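Local coordinates for protein nucleoside diphosphate kinase (Pyrobaculum aerophilum, PDB 1XQI) that catalyses phosphate transfer from nucleoside triphosphates, chiefly ATP, to nucleoside diphosphates, probably by a ping-pong mechanism through a phosphorylated enzyme intermediate, at residues 138-143 and 151-156. The protein carries 6 engineered substitutions. Sequence-based numbering, arbitrary orientation.
Sequences TSPHSA and DYSIDS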
loop_
_atom_site.group_PDB
_atom_site.type_symbol
_atom_site.label_atom_id
_atom_site.label_comp_id
_atom_site.label_asym_id
_atom_site.label_seq_id
_atom_site.Cartn_x
_atom_site.Cartn_y
_atom_site.Cartn_z
ATOM N N THR A 138 24.063 2.330 2.785
ATOM C CA THR A 138 23.657 3.604 2.250
ATOM C C THR A 138 23.859 3.841 0.723
ATOM O O THR A 138 22.957 4.359 0.046
ATOM C CB THR A 138 24.255 4.709 3.167
ATOM O OG1 THR A 138 23.571 5.917 2.925
ATOM C CG2 THR A 138 25.799 4.903 2.984
ATOM N N SER A 139 25.007 3.456 0.175
ATOM C CA SER A 139 25.244 3.590 -1.268
ATOM C C SER A 139 24.835 2.318 -1.995
ATOM O O SER A 139 25.381 1.252 -1.709
ATOM C CB SER A 139 26.707 3.889 -1.595
ATOM O OG SER A 139 27.326 4.545 -0.496
ATOM N N PRO A 140 23.864 2.433 -2.933
ATOM C CA PRO A 140 23.455 1.320 -3.749
ATOM C C PRO A 140 24.608 0.779 -4.568
ATOM O O PRO A 140 24.649 -0.418 -4.860
ATOM C CB PRO A 140 22.378 1.938 -4.658
ATOM C CG PRO A 140 21.827 3.065 -3.824
ATOM C CD PRO A 140 23.062 3.631 -3.227
ATOM N N HIS A 141 25.547 1.638 -4.953
ATOM C CA HIS A 141 26.615 1.141 -5.800
ATOM C C HIS A 141 27.531 0.122 -5.094
ATOM O O HIS A 141 28.097 -0.763 -5.744
ATOM C CB HIS A 141 27.383 2.274 -6.493
ATOM C CG HIS A 141 28.539 2.762 -5.705
ATOM N ND1 HIS A 141 29.839 2.466 -6.053
ATOM C CD2 HIS A 141 28.593 3.468 -4.543
ATOM C CE1 HIS A 141 30.651 2.995 -5.143
ATOM N NE2 HIS A 141 29.921 3.599 -4.213
ATOM N N SER A 142 27.632 0.193 -3.779
ATOM C CA SER A 142 28.403 -0.817 -3.050
ATOM C C SER A 142 27.513 -1.685 -2.174
ATOM O O SER A 142 27.988 -2.443 -1.331
ATOM C CB SER A 142 29.544 -0.165 -2.239
ATOM O OG SER A 142 29.103 1.032 -1.594
ATOM N N ALA A 143 26.209 -1.612 -2.373
ATOM C CA ALA A 143 25.319 -2.498 -1.640
ATOM C C ALA A 143 25.401 -3.894 -2.292
ATOM O O ALA A 143 25.326 -4.016 -3.530
ATOM C CB ALA A 143 23.919 -1.962 -1.674
ATOM N N ASP A 151 20.126 -4.470 -5.558
ATOM C CA ASP A 151 19.385 -5.018 -6.683
ATOM C C ASP A 151 18.627 -3.966 -7.479
ATOM O O ASP A 151 18.388 -4.185 -8.670
ATOM C CB ASP A 151 18.443 -6.164 -6.273
ATOM C CG ASP A 151 19.177 -7.363 -5.743
ATOM O OD1 ASP A 151 18.617 -8.013 -4.845
ATOM O OD2 ASP A 151 20.319 -7.662 -6.179
ATOM N N TYR A 152 18.253 -2.846 -6.860
ATOM C CA TYR A 152 17.350 -1.875 -7.545
ATOM C C TYR A 152 17.886 -0.489 -7.847
ATOM O O TYR A 152 17.145 0.389 -8.302
ATOM C CB TYR A 152 15.988 -1.723 -6.831
ATOM C CG TYR A 152 15.193 -2.980 -6.807
ATOM C CD1 TYR A 152 15.161 -3.781 -5.682
ATOM C CD2 TYR A 152 14.476 -3.384 -7.922
ATOM C CE1 TYR A 152 14.424 -4.970 -5.666
ATOM C CE2 TYR A 152 13.741 -4.573 -7.919
ATOM C CZ TYR A 152 13.735 -5.356 -6.790
ATOM O OH TYR A 152 13.022 -6.533 -6.803
ATOM N N SER A 153 19.168 -0.271 -7.641
ATOM C CA SER A 153 19.699 1.047 -7.816
ATOM C C SER A 153 21.174 0.927 -8.067
ATOM O O SER A 153 21.842 -0.021 -7.544
ATOM C CB SER A 153 19.431 1.899 -6.554
ATOM O OG SER A 153 20.030 3.170 -6.673
ATOM N N ILE A 154 21.672 1.904 -8.849
ATOM C CA ILE A 154 23.083 2.001 -9.240
ATOM C C ILE A 154 23.631 3.383 -8.883
ATOM O O ILE A 154 24.646 3.822 -9.449
ATOM C CB ILE A 154 23.276 1.737 -10.790
ATOM C CG1 ILE A 154 22.483 2.754 -11.609
ATOM C CG2 ILE A 154 22.875 0.307 -11.128
ATOM C CD1 ILE A 154 22.544 2.548 -13.146
ATOM N N ASP A 155 22.923 4.073 -7.989
ATOM C CA ASP A 155 23.311 5.396 -7.548
ATOM C C ASP A 155 24.546 5.363 -6.643
ATOM O O ASP A 155 24.854 4.348 -6.005
ATOM C CB ASP A 155 22.156 6.120 -6.869
ATOM C CG ASP A 155 22.322 7.631 -6.919
ATOM O OD1 ASP A 155 23.013 8.127 -7.863
ATOM O OD2 ASP A 155 21.768 8.325 -6.031
ATOM N N SER A 156 25.281 6.459 -6.610
ATOM C CA SER A 156 26.450 6.516 -5.736
ATOM C C SER A 156 26.685 7.933 -5.182
ATOM O O SER A 156 26.214 8.942 -5.784
ATOM C CB SER A 156 27.668 5.998 -6.487
ATOM O OG SER A 156 27.897 6.751 -7.657
#
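With OG of Ser153 swung anti to the backbone N (chi1 176°), this short side chain lies along the ring of Pro140, its hydroxyl oxygen 3.3 Å from Pro140 CB. His141 has CG on the side between its backbone N and carbonyl carbon, chi1 90°, wider than the staggered value, which lays the imidazole against Ser156; CD2 there comes to 3.3 Å from Ser156 CB, and the methylene approaches the ring obliquely. Between these two meetings sits the carbonyl of Asp155. Its oxygen is 3.4 Å from Pro140 CD and accepts a hydrogen bond from the backbone N of His141, 3.0 Å long but weak, since the N-H points well off the oxygen (125°). Proline and histidine therefore flank the backbone at Asp155. On the other segment, Ser153 OG also takes a long but nearly straight bond from Asp155 N, the pattern of an ST turn, though the bond is weak; Phe168 O is a further weak partner of that hydroxyl. The buried carboxylate of Asp155 is held by a salt bridge to Arg165 and by the backbone N of Phe168, tying the turn to the chain beyond helix 157-162, while Ser156 OG bonds to Asp158 in that helix. An alanine in place of Pro140 would remove CG and CD, and would probably leave gaps beside Ser153 and the Asp155 carbonyl and let the turn at 139-143 flex more. That turn is fastened by backbone bonds from Ser142 N to Ser139 O (3.2 Å) and from Ala143 N to Pro140 O. Pro140 also lies close to Arg149 and Asn169, which by similarity bind ATP, as does Thr138, two residues earlier. Both segments belong to what is, by family alignment, the Kpn loop, here folded back on itself beside the probable nucleotide site.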